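Local coordinates for DNA mismatch repair protein PMS1 (Saccharomyces cerevisiae, PDB 3H4L) that binds ATP in a GHKL-type N-terminal domain and probably hydrolyses it as part of its work in DNA mismatch repair, at residues T116-D128 with I133-T145. Numbering follows the deposited sequence.
Sequences TTSPPKADKLEYD and ITSKTTTSRNKGT. With ANP (phosphoaminophosphonic acid-adenylate ester), chain E.
An antiparallel beta hairpin, strand 121-127 with 133-140, makes the border of the large mixed sheet in the GHKL-type ATPase domain, 133-140 being the outermost strand. Its backbone ladder is regular at the centre, where Lys124 and Thr137 exchange two hydrogen bonds. Both lie in the carbonyl planes, and the one from Thr137 N to Lys124 O (2.9 Å) is nearly straight at 172°. The register slips by one residue at a beta bulge beyond Glu126, whose O accepts from Thr134 N (2.9 Å) and, weakly, from Thr134 OG1.

The two faces differ. On one, Tyr127 and Ile133 lie side by side: with CG1 anti to the carbonyl carbon (chi1 -62°), Ile133 brings that atom to 3.7 Å from Tyr127 CE2, while its CD1 reaches Leu125 CD2. The aliphatic part of Lys136 continues this row, its CG against the same Leu125 methyl. Tyr71 packs on Leu125 and Ile133; its hydroxyl bonds to Asp123 OD2 and its backbone O accepts from Tyr127 OH, tying this face to the body of the domain. The other face is more polar: one water joins Ser135 OG to Thr137 OG1, beside a long, weak salt bridge from Lys124 NZ to Glu126 OE1, and Ser112 OG bonds to Glu126 OE2.

Past the hairpin, loop 141-143 leads into strand 144-150, where Thr145 borders the adenine of the bound nucleotide. Arg141 CG rests on Ala122 CB at 3.5 Å, and its chain, bent at chi3 (-85°), turns the guanidinium back on its own loop. NE donates to Asn142 O (2.8 Å). NH2 donates to Asp61 O and also to Lys143 O (3.1 Å), which lies in the guanidinium plane, though NH2 itself stands above the carbonyl plane of Lys143.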
loop_
_atom_site.group_PDB
_atom_site.type_symbol
_atom_site.label_atom_id
_atom_site.label_comp_id
_atom_site.label_asym_id
_atom_site.label_seq_id
_atom_site.Cartn_x
_atom_site.Cartn_y
_atom_site.Cartn_z
ATOM N N THR B 116 -14.246 -1.122 -23.791
ATOM C CA THR B 116 -14.252 -0.530 -25.116
ATOM C C THR B 116 -13.306 -1.189 -26.114
ATOM O O THR B 116 -12.124 -1.422 -25.825
ATOM C CB THR B 116 -13.892 0.953 -25.079
ATOM O OG1 THR B 116 -13.990 1.482 -26.405
ATOM C CG2 THR B 116 -12.460 1.152 -24.579
ATOM N N THR B 117 -13.845 -1.474 -27.296
ATOM C CA THR B 117 -13.084 -2.068 -28.386
ATOM C C THR B 117 -12.958 -0.985 -29.443
ATOM O O THR B 117 -12.617 -1.254 -30.598
ATOM C CB THR B 117 -13.828 -3.241 -29.008
ATOM O OG1 THR B 117 -15.155 -2.822 -29.359
ATOM C CG2 THR B 117 -13.894 -4.402 -28.029
ATOM N N SER B 118 -13.250 0.244 -29.030
ATOM C CA SER B 118 -13.206 1.392 -29.921
ATOM C C SER B 118 -13.142 2.668 -29.086
ATOM O O SER B 118 -14.116 3.424 -29.012
ATOM C CB SER B 118 -14.460 1.404 -30.798
ATOM O OG SER B 118 -14.460 2.500 -31.701
ATOM N N PRO B 119 -11.984 2.932 -28.459
ATOM C CA PRO B 119 -11.809 4.122 -27.625
ATOM C C PRO B 119 -12.054 5.401 -28.423
ATOM O O PRO B 119 -11.826 5.432 -29.635
ATOM C CB PRO B 119 -10.370 3.987 -27.149
ATOM C CG PRO B 119 -9.704 3.340 -28.313
ATOM C CD PRO B 119 -10.688 2.277 -28.712
ATOM N N PRO B 120 -12.534 6.468 -27.760
ATOM C CA PRO B 120 -12.859 6.544 -26.332
ATOM C C PRO B 120 -14.326 6.239 -26.017
ATOM O O PRO B 120 -14.768 6.432 -24.881
ATOM C CB PRO B 120 -12.497 7.977 -25.991
ATOM C CG PRO B 120 -13.025 8.694 -27.187
ATOM C CD PRO B 120 -12.547 7.820 -28.352
ATOM N N LYS B 121 -15.086 5.792 -27.015
ATOM C CA LYS B 121 -16.487 5.459 -26.780
ATOM C C LYS B 121 -16.460 4.210 -25.927
ATOM O O LYS B 121 -15.787 3.242 -26.267
ATOM C CB LYS B 121 -17.233 5.168 -28.090
ATOM C CG LYS B 121 -18.635 4.592 -27.873
ATOM C CD LYS B 121 -19.478 4.638 -29.138
ATOM C CE LYS B 121 -20.909 4.161 -28.885
ATOM N NZ LYS B 121 -21.012 2.681 -28.709
ATOM N N ALA B 122 -17.179 4.230 -24.814
ATOM C CA ALA B 122 -17.181 3.078 -23.930
ATOM C C ALA B 122 -18.524 2.852 -23.270
ATOM O O ALA B 122 -19.423 3.695 -23.348
ATOM C CB ALA B 122 -16.098 3.240 -22.864
ATOM N N ASP B 123 -18.645 1.702 -22.619
ATOM C CA ASP B 123 -19.867 1.339 -21.922
ATOM C C ASP B 123 -19.581 0.897 -20.493
ATOM O O ASP B 123 -18.488 0.418 -20.177
ATOM C CB ASP B 123 -20.578 0.204 -22.666
ATOM C CG ASP B 123 -21.033 0.610 -24.049
ATOM O OD1 ASP B 123 -21.974 1.439 -24.155
ATOM O OD2 ASP B 123 -20.440 0.101 -25.022
ATOM N N LYS B 124 -20.571 1.081 -19.629
ATOM C CA LYS B 124 -20.472 0.674 -18.243
ATOM C C LYS B 124 -21.608 -0.299 -18.088
ATOM O O LYS B 124 -22.757 0.036 -18.361
ATOM C CB LYS B 124 -20.664 1.859 -17.310
ATOM C CG LYS B 124 -20.655 1.486 -15.843
ATOM C CD LYS B 124 -20.151 2.644 -15.013
ATOM C CE LYS B 124 -20.779 2.627 -13.647
ATOM N NZ LYS B 124 -22.255 2.699 -13.820
ATOM N N LEU B 125 -21.282 -1.514 -17.671
ATOM C CA LEU B 125 -22.283 -2.557 -17.509
ATOM C C LEU B 125 -22.435 -3.012 -16.063
ATOM O O LEU B 125 -21.452 -3.184 -15.348
ATOM C CB LEU B 125 -21.907 -3.751 -18.383
ATOM C CG LEU B 125 -21.709 -3.433 -19.866
ATOM C CD1 LEU B 125 -20.854 -4.507 -20.509
ATOM C CD2 LEU B 125 -23.061 -3.327 -20.551
ATOM N N GLU B 126 -23.677 -3.182 -15.636
ATOM C CA GLU B 126 -23.972 -3.659 -14.291
ATOM C C GLU B 126 -24.669 -5.000 -14.496
ATOM O O GLU B 126 -25.702 -5.065 -15.169
ATOM C CB GLU B 126 -24.930 -2.708 -13.573
ATOM C CG GLU B 126 -24.410 -1.297 -13.386
ATOM C CD GLU B 126 -23.396 -1.176 -12.260
ATOM O OE1 GLU B 126 -22.826 -0.074 -12.086
ATOM O OE2 GLU B 126 -23.169 -2.176 -11.544
ATOM N N TYR B 127 -24.106 -6.072 -13.951
ATOM C CA TYR B 127 -24.734 -7.383 -14.086
ATOM C C TYR B 127 -25.320 -7.814 -12.757
ATOM O O TYR B 127 -24.685 -7.642 -11.712
ATOM C CB TYR B 127 -23.725 -8.444 -14.500
ATOM C CG TYR B 127 -23.083 -8.230 -15.837
ATOM C CD1 TYR B 127 -21.876 -7.546 -15.950
ATOM C CD2 TYR B 127 -23.649 -8.768 -16.982
ATOM C CE1 TYR B 127 -21.244 -7.418 -17.176
ATOM C CE2 TYR B 127 -23.033 -8.647 -18.204
ATOM C CZ TYR B 127 -21.830 -7.976 -18.301
ATOM O OH TYR B 127 -21.224 -7.878 -19.535
ATOM N N ASP B 128 -26.518 -8.390 -12.783
ATOM C CA ASP B 128 -27.102 -8.846 -11.545
ATOM C C ASP B 128 -26.511 -10.209 -11.184
ATOM O O ASP B 128 -25.625 -10.729 -11.871
ATOM C CB ASP B 128 -28.627 -8.918 -11.644
ATOM C CG ASP B 128 -29.103 -9.894 -12.693
ATOM O OD1 ASP B 128 -28.313 -10.774 -13.090
ATOM O OD2 ASP B 128 -30.279 -9.787 -13.107
ATOM N N ILE B 133 -27.963 -7.961 -17.576
ATOM C CA ILE B 133 -27.541 -6.572 -17.518
ATOM C C ILE B 133 -28.631 -5.671 -16.966
ATOM O O ILE B 133 -29.572 -5.337 -17.682
ATOM C CB ILE B 133 -27.164 -6.076 -18.916
ATOM C CG1 ILE B 133 -25.991 -6.901 -19.440
ATOM C CG2 ILE B 133 -26.830 -4.602 -18.875
ATOM C CD1 ILE B 133 -25.491 -6.480 -20.790
ATOM N N THR B 134 -28.507 -5.268 -15.704
ATOM C CA THR B 134 -29.507 -4.399 -15.090
ATOM C C THR B 134 -29.416 -2.957 -15.581
ATOM O O THR B 134 -30.367 -2.187 -15.426
ATOM C CB THR B 134 -29.401 -4.392 -13.553
ATOM O OG1 THR B 134 -28.027 -4.297 -13.171
ATOM C CG2 THR B 134 -30.016 -5.651 -12.966
ATOM N N SER B 135 -28.281 -2.587 -16.171
ATOM C CA SER B 135 -28.115 -1.232 -16.684
ATOM C C SER B 135 -26.843 -1.041 -17.499
ATOM O O SER B 135 -25.742 -1.426 -17.079
ATOM C CB SER B 135 -28.115 -0.219 -15.547
ATOM O OG SER B 135 -26.804 -0.012 -15.062
ATOM N N LYS B 136 -27.017 -0.419 -18.663
ATOM C CA LYS B 136 -25.938 -0.129 -19.603
ATOM C C LYS B 136 -25.846 1.395 -19.702
ATOM O O LYS B 136 -26.794 2.049 -20.136
ATOM C CB LYS B 136 -26.294 -0.748 -20.949
ATOM C CG LYS B 136 -25.319 -0.525 -22.078
ATOM C CD LYS B 136 -25.862 -1.247 -23.302
ATOM C CE LYS B 136 -25.023 -1.023 -24.543
ATOM N NZ LYS B 136 -25.584 -1.794 -25.701
ATOM N N THR B 137 -24.706 1.950 -19.294
ATOM C CA THR B 137 -24.486 3.400 -19.287
ATOM C C THR B 137 -23.375 3.855 -20.237
ATOM O O THR B 137 -22.298 3.255 -20.274
ATOM C CB THR B 137 -24.114 3.875 -17.863
ATOM O OG1 THR B 137 -25.143 3.490 -16.943
ATOM C CG2 THR B 137 -23.938 5.382 -17.822
ATOM N N THR B 138 -23.626 4.928 -20.985
ATOM C CA THR B 138 -22.637 5.455 -21.923
ATOM C C THR B 138 -21.534 6.189 -21.172
ATOM O O THR B 138 -21.816 6.992 -20.285
ATOM C CB THR B 138 -23.267 6.441 -22.920
ATOM O OG1 THR B 138 -24.349 5.806 -23.619
ATOM C CG2 THR B 138 -22.212 6.910 -23.928
ATOM N N THR B 139 -20.283 5.923 -21.533
ATOM C CA THR B 139 -19.142 6.555 -20.873
ATOM C C THR B 139 -17.964 6.547 -21.825
ATOM O O THR B 139 -18.088 6.142 -22.978
ATOM C CB THR B 139 -18.708 5.763 -19.622
ATOM O OG1 THR B 139 -19.869 5.363 -18.891
ATOM C CG2 THR B 139 -17.827 6.615 -18.717
ATOM N N SER B 140 -16.813 6.979 -21.334
ATOM C CA SER B 140 -15.615 6.989 -22.153
ATOM C C SER B 140 -14.472 6.400 -21.360
ATOM O O SER B 140 -14.503 6.378 -20.131
ATOM C CB SER B 140 -15.228 8.416 -22.541
ATOM O OG SER B 140 -14.641 9.093 -21.437
ATOM N N ARG B 141 -13.465 5.924 -22.076
ATOM C CA ARG B 141 -12.261 5.381 -21.465
ATOM C C ARG B 141 -11.320 4.904 -22.551
ATOM O O ARG B 141 -11.763 4.528 -23.635
ATOM C CB ARG B 141 -12.571 4.238 -20.488
ATOM C CG ARG B 141 -13.077 2.938 -21.076
ATOM C CD ARG B 141 -12.627 1.781 -20.170
ATOM N NE ARG B 141 -11.271 1.334 -20.500
ATOM C CZ ARG B 141 -10.414 0.773 -19.647
ATOM N NH1 ARG B 141 -10.749 0.584 -18.382
ATOM N NH2 ARG B 141 -9.219 0.388 -20.070
ATOM N N ASN B 142 -10.019 4.953 -22.271
ATOM C CA ASN B 142 -9.032 4.513 -23.246
ATOM C C ASN B 142 -9.245 3.024 -23.501
ATOM O O ASN B 142 -10.038 2.370 -22.804
ATOM C CB ASN B 142 -7.613 4.761 -22.727
ATOM C CG ASN B 142 -7.393 6.201 -22.291
ATOM O OD1 ASN B 142 -7.912 7.134 -22.907
ATOM N ND2 ASN B 142 -6.609 6.388 -21.230
ATOM N N LYS B 143 -8.541 2.489 -24.494
ATOM C CA LYS B 143 -8.668 1.076 -24.838
ATOM C C LYS B 143 -8.493 0.213 -23.591
ATOM O O LYS B 143 -7.673 0.515 -22.729
ATOM C CB LYS B 143 -7.616 0.686 -25.878
ATOM C CG LYS B 143 -7.846 -0.682 -26.520
ATOM C CD LYS B 143 -6.643 -1.122 -27.354
ATOM C CE LYS B 143 -5.395 -1.273 -26.483
ATOM N NZ LYS B 143 -4.210 -1.811 -27.217
ATOM N N GLY B 144 -9.271 -0.856 -23.488
ATOM C CA GLY B 144 -9.133 -1.717 -22.328
ATOM C C GLY B 144 -10.420 -2.018 -21.592
ATOM O O GLY B 144 -11.524 -1.717 -22.063
ATOM N N THR B 145 -10.275 -2.611 -20.416
ATOM C CA THR B 145 -11.427 -2.978 -19.621
ATOM C C THR B 145 -11.151 -2.777 -18.141
ATOM O O THR B 145 -10.005 -2.888 -17.687
ATOM C CB THR B 145 -11.782 -4.450 -19.875
ATOM O OG1 THR B 145 -12.002 -4.642 -21.277
ATOM C CG2 THR B 145 -13.027 -4.855 -19.104
HETATM P PG ANP E . -10.847 -18.990 -18.096
HETATM O O1G ANP E . -11.022 -17.953 -17.066
HETATM O O2G ANP E . -9.580 -18.890 -18.781
HETATM O O3G ANP E . -11.051 -20.403 -17.618
HETATM P PB ANP E . -12.511 -17.283 -19.679
HETATM O O1B ANP E . -13.166 -17.442 -21.008
HETATM O O2B ANP E . -11.502 -16.244 -19.580
HETATM N N3B ANP E . -11.996 -18.723 -19.201
HETATM P PA ANP E . -13.949 -15.764 -17.653
HETATM O O1A ANP E . -12.714 -15.539 -16.931
HETATM O O2A ANP E . -15.239 -15.896 -16.914
HETATM O O3A ANP E . -13.701 -16.967 -18.674
HETATM O "O5'" ANP E . -14.314 -14.492 -18.542
HETATM C "C5'" ANP E . -14.730 -14.765 -19.826
HETATM C "C4'" ANP E . -15.084 -13.825 -20.909
HETATM O "O4'" ANP E . -15.190 -12.480 -20.407
HETATM C "C3'" ANP E . -13.816 -13.940 -21.685
HETATM O "O3'" ANP E . -13.865 -15.089 -22.538
HETATM C "C2'" ANP E . -13.713 -12.590 -22.333
HETATM O "O2'" ANP E . -14.385 -12.673 -23.575
HETATM C "C1'" ANP E . -14.373 -11.680 -21.246
HETATM N N9 ANP E . -13.482 -10.930 -20.311
HETATM C C8 ANP E . -13.289 -11.034 -18.942
HETATM N N7 ANP E . -12.427 -10.220 -18.409
HETATM C C5 ANP E . -11.989 -9.496 -19.502
HETATM C C6 ANP E . -11.037 -8.422 -19.690
HETATM N N6 ANP E . -10.361 -7.909 -18.670
HETATM N N1 ANP E . -10.809 -7.888 -20.959
HETATM C C2 ANP E . -11.490 -8.387 -22.048
HETATM N N3 ANP E . -12.408 -9.394 -21.979
HETATM C C4 ANP E . -12.610 -9.917 -20.693
HETATM O O HOH W 1 -24.656 1.097 -15.642
#